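Local structure of cyclin-dependent kinase inhibitor 3 (Homo sapiens, 1FPZ) at residues 78-87 and 141-150. The protein removes phosphate from phosphotyrosine, phosphoserine and phosphothreonine in proteins, and dephosphorylates the cell-cycle kinase CDK2 in a cyclin-dependent manner. The protein carries 1 engineered substitution. Residues are numbered along the deposited sequence; the frame is centred on the assembly and turned at random.
Sequences FCTRGELSKY and YGGLGRSCLV. With SO4 (sulfate ion), chain G.
Arg146 and Glu83 join the phosphate-binding loop of a protein-tyrosine phosphatase, the Cys-x5-Arg signature, to the short helix 81-86 that follows strand 74-77, which lies beside strand 136-139 in the sheet. The cysteine position of this signature, just before Tyr141, carries an engineered serine, and a sulfate occupies the loop. From CB the arginine chain runs beside the anion: CB and CD lie near sulfate O1, and so does CG, although O1 is modelled too close to CG for its place to be certain. A bend at chi3 (-74°) lets NE face the sulfate, while CZ faces Glu83 OE2 and NH1 and NH2 reach on to the carboxylate. These two nitrogens grip it end-on: NH2 gives a nearly straight bond to Glu83 OE1 (3.1 Å, 168°), and NH1 donates to Glu83 OE2 at 2.8 Å. Both oxygens are met on their syn side, and the guanidinium and carboxylate planes are only 12° apart, nearly coplanar. The extended Glu83 is steadied in turn by Thr80 N, which reaches OE2 from above the carboxylate plane at 2.9 Å. Ile108 O takes a further bond from NH1, so the guanidinium is fixed in rotation while presenting NE to the anion, as expected for the signature arginine.

On one flank, the rings of Tyr87 and Tyr141 form an offset stack with centroids 4.0 Å apart; Tyr87 also meets Phe53 edge-to-face. On the other, Val150 CG2 lies over a face of the Phe78 ring, 3.4 Å from CZ, beside helix 116-131. Between these flanks, Cys79 SG rests 4.2 Å from Tyr141 CB.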
loop_
_atom_site.group_PDB
_atom_site.type_symbol
_atom_site.label_atom_id
_atom_site.label_comp_id
_atom_site.label_asym_id
_atom_site.label_seq_id
_atom_site.Cartn_x
_atom_site.Cartn_y
_atom_site.Cartn_z
ATOM N N PHE A 78 3.576 -3.074 -4.050
ATOM C CA PHE A 78 2.695 -3.471 -5.135
ATOM C C PHE A 78 3.282 -3.187 -6.511
ATOM O O PHE A 78 2.583 -3.314 -7.497
ATOM C CB PHE A 78 1.310 -2.826 -5.012
ATOM C CG PHE A 78 0.698 -2.950 -3.641
ATOM C CD1 PHE A 78 0.670 -1.845 -2.776
ATOM C CD2 PHE A 78 0.092 -4.122 -3.235
ATOM C CE1 PHE A 78 0.034 -1.901 -1.526
ATOM C CE2 PHE A 78 -0.552 -4.195 -1.982
ATOM C CZ PHE A 78 -0.576 -3.071 -1.134
ATOM N N CYS A 79 4.569 -2.832 -6.570
ATOM C CA CYS A 79 5.253 -2.564 -7.838
ATOM C C CYS A 79 5.666 -3.877 -8.476
ATOM O O CYS A 79 6.108 -4.779 -7.773
ATOM C CB CYS A 79 6.508 -1.740 -7.598
ATOM S SG CYS A 79 6.199 0.026 -7.405
ATOM N N THR A 80 5.531 -3.997 -9.794
ATOM C CA THR A 80 5.928 -5.238 -10.457
ATOM C C THR A 80 7.441 -5.313 -10.581
ATOM O O THR A 80 8.157 -4.356 -10.267
ATOM C CB THR A 80 5.336 -5.361 -11.865
ATOM O OG1 THR A 80 5.781 -4.260 -12.662
ATOM C CG2 THR A 80 3.819 -5.350 -11.814
ATOM N N ARG A 81 7.926 -6.468 -11.019
ATOM C CA ARG A 81 9.357 -6.696 -11.207
ATOM C C ARG A 81 9.920 -5.751 -12.274
ATOM O O ARG A 81 11.010 -5.198 -12.118
ATOM C CB ARG A 81 9.595 -8.147 -11.623
ATOM C CG ARG A 81 8.392 -8.783 -12.332
ATOM C CD ARG A 81 8.806 -9.852 -13.339
ATOM N NE ARG A 81 9.467 -9.247 -14.497
ATOM C CZ ARG A 81 10.685 -9.568 -14.915
ATOM N NH1 ARG A 81 11.384 -10.499 -14.269
ATOM N NH2 ARG A 81 11.205 -8.949 -15.968
ATOM N N GLY A 82 9.174 -5.582 -13.361
ATOM C CA GLY A 82 9.617 -4.688 -14.412
ATOM C C GLY A 82 9.880 -3.290 -13.873
ATOM O O GLY A 82 10.928 -2.685 -14.138
ATOM N N GLU A 83 8.938 -2.772 -13.094
ATOM C CA GLU A 83 9.093 -1.440 -12.545
ATOM C C GLU A 83 10.350 -1.330 -11.725
ATOM O O GLU A 83 11.150 -0.419 -11.922
ATOM C CB GLU A 83 7.911 -1.085 -11.668
ATOM C CG GLU A 83 6.592 -1.167 -12.371
ATOM C CD GLU A 83 5.488 -0.707 -11.481
ATOM O OE1 GLU A 83 5.510 0.489 -11.117
ATOM O OE2 GLU A 83 4.619 -1.542 -11.140
ATOM N N LEU A 84 10.532 -2.260 -10.792
ATOM C CA LEU A 84 11.712 -2.211 -9.950
ATOM C C LEU A 84 12.955 -2.143 -10.828
ATOM O O LEU A 84 13.979 -1.591 -10.424
ATOM C CB LEU A 84 11.748 -3.418 -9.006
ATOM C CG LEU A 84 10.585 -3.423 -7.994
ATOM C CD1 LEU A 84 10.467 -4.770 -7.327
ATOM C CD2 LEU A 84 10.790 -2.347 -6.956
ATOM N N SER A 85 12.850 -2.687 -12.038
ATOM C CA SER A 85 13.958 -2.650 -12.986
ATOM C C SER A 85 14.020 -1.260 -13.608
ATOM O O SER A 85 15.032 -0.562 -13.508
ATOM C CB SER A 85 13.755 -3.685 -14.083
ATOM O OG SER A 85 14.252 -4.948 -13.681
ATOM N N LYS A 86 12.927 -0.867 -14.251
ATOM C CA LYS A 86 12.839 0.446 -14.876
ATOM C C LYS A 86 13.398 1.557 -14.001
ATOM O O LYS A 86 14.312 2.275 -14.395
ATOM C CB LYS A 86 11.387 0.787 -15.206
ATOM C CG LYS A 86 11.200 2.234 -15.625
ATOM C CD LYS A 86 9.825 2.473 -16.206
ATOM C CE LYS A 86 9.655 1.704 -17.505
ATOM N NZ LYS A 86 8.301 1.904 -18.086
ATOM N N TYR A 87 12.835 1.692 -12.809
ATOM C CA TYR A 87 13.232 2.730 -11.869
ATOM C C TYR A 87 14.544 2.416 -11.123
ATOM O O TYR A 87 14.856 3.015 -10.092
ATOM C CB TYR A 87 12.065 2.958 -10.897
ATOM C CG TYR A 87 10.719 3.101 -11.601
ATOM C CD1 TYR A 87 9.568 2.496 -11.087
ATOM C CD2 TYR A 87 10.601 3.819 -12.792
ATOM C CE1 TYR A 87 8.333 2.595 -11.746
ATOM C CE2 TYR A 87 9.373 3.927 -13.455
ATOM C CZ TYR A 87 8.249 3.312 -12.928
ATOM O OH TYR A 87 7.050 3.408 -13.588
ATOM N N TYR A 141 4.198 2.858 -6.935
ATOM C CA TYR A 141 5.164 3.671 -7.653
ATOM C C TYR A 141 5.031 5.093 -7.092
ATOM O O TYR A 141 5.993 5.656 -6.566
ATOM C CB TYR A 141 4.856 3.649 -9.156
ATOM C CG TYR A 141 5.769 4.562 -9.946
ATOM C CD1 TYR A 141 5.307 5.225 -11.084
ATOM C CD2 TYR A 141 7.073 4.826 -9.504
ATOM C CE1 TYR A 141 6.116 6.144 -11.761
ATOM C CE2 TYR A 141 7.892 5.739 -10.172
ATOM C CZ TYR A 141 7.404 6.399 -11.295
ATOM O OH TYR A 141 8.190 7.345 -11.910
ATOM N N GLY A 142 3.824 5.643 -7.180
ATOM C CA GLY A 142 3.582 6.978 -6.664
ATOM C C GLY A 142 2.662 7.031 -5.453
ATOM O O GLY A 142 2.172 8.101 -5.086
ATOM N N GLY A 143 2.427 5.882 -4.829
ATOM C CA GLY A 143 1.549 5.835 -3.662
ATOM C C GLY A 143 0.230 6.551 -3.911
ATOM O O GLY A 143 -0.250 7.346 -3.085
ATOM N N LEU A 144 -0.383 6.242 -5.044
ATOM C CA LEU A 144 -1.604 6.916 -5.412
ATOM C C LEU A 144 -2.406 6.101 -6.394
ATOM O O LEU A 144 -2.264 6.272 -7.597
ATOM C CB LEU A 144 -1.223 8.255 -6.032
ATOM C CG LEU A 144 -2.331 9.144 -6.562
ATOM C CD1 LEU A 144 -3.033 9.795 -5.393
ATOM C CD2 LEU A 144 -1.738 10.201 -7.481
ATOM N N GLY A 145 -3.242 5.202 -5.893
ATOM C CA GLY A 145 -4.046 4.412 -6.798
ATOM C C GLY A 145 -4.029 2.972 -6.388
ATOM O O GLY A 145 -5.001 2.464 -5.819
ATOM N N ARG A 146 -2.931 2.296 -6.697
ATOM C CA ARG A 146 -2.823 0.914 -6.312
ATOM C C ARG A 146 -2.770 0.889 -4.787
ATOM O O ARG A 146 -3.489 0.120 -4.166
ATOM C CB ARG A 146 -1.579 0.287 -6.959
ATOM C CG ARG A 146 -1.773 -0.021 -8.466
ATOM C CD ARG A 146 -0.556 -0.698 -9.116
ATOM N NE ARG A 146 0.540 0.241 -9.324
ATOM C CZ ARG A 146 1.701 -0.073 -9.879
ATOM N NH1 ARG A 146 1.924 -1.326 -10.289
ATOM N NH2 ARG A 146 2.642 0.857 -10.020
ATOM N N SER A 147 -1.959 1.753 -4.187
ATOM C CA SER A 147 -1.856 1.783 -2.728
ATOM C C SER A 147 -3.136 2.231 -2.050
ATOM O O SER A 147 -3.522 1.666 -1.025
ATOM C CB SER A 147 -0.716 2.689 -2.272
ATOM O OG SER A 147 0.524 2.093 -2.544
ATOM N N CYS A 148 -3.804 3.237 -2.621
ATOM C CA CYS A 148 -5.049 3.726 -2.037
ATOM C C CYS A 148 -6.138 2.706 -2.223
ATOM O O CYS A 148 -7.053 2.593 -1.400
ATOM C CB CYS A 148 -5.465 5.029 -2.687
ATOM S SG CYS A 148 -4.166 6.208 -2.594
ATOM N N LEU A 149 -6.037 1.944 -3.311
ATOM C CA LEU A 149 -7.016 0.900 -3.594
ATOM C C LEU A 149 -6.975 -0.139 -2.468
ATOM O O LEU A 149 -8.012 -0.513 -1.913
ATOM C CB LEU A 149 -6.696 0.235 -4.939
ATOM C CG LEU A 149 -7.566 -0.896 -5.470
ATOM C CD1 LEU A 149 -8.775 -0.335 -6.171
ATOM C CD2 LEU A 149 -6.758 -1.713 -6.449
ATOM N N VAL A 150 -5.770 -0.588 -2.125
ATOM C CA VAL A 150 -5.587 -1.572 -1.068
ATOM C C VAL A 150 -5.994 -0.968 0.278
ATOM O O VAL A 150 -6.685 -1.593 1.054
ATOM C CB VAL A 150 -4.114 -2.061 -1.005
ATOM C CG1 VAL A 150 -3.903 -2.940 0.199
ATOM C CG2 VAL A 150 -3.765 -2.835 -2.277
HETATM S S SO4 G . -0.339 3.749 -8.577
HETATM O O1 SO4 G . -0.406 2.395 -9.100
HETATM O O2 SO4 G . -1.231 4.566 -9.418
HETATM O O3 SO4 G . 1.072 4.214 -8.585
HETATM O O4 SO4 G . -0.901 3.803 -7.218
#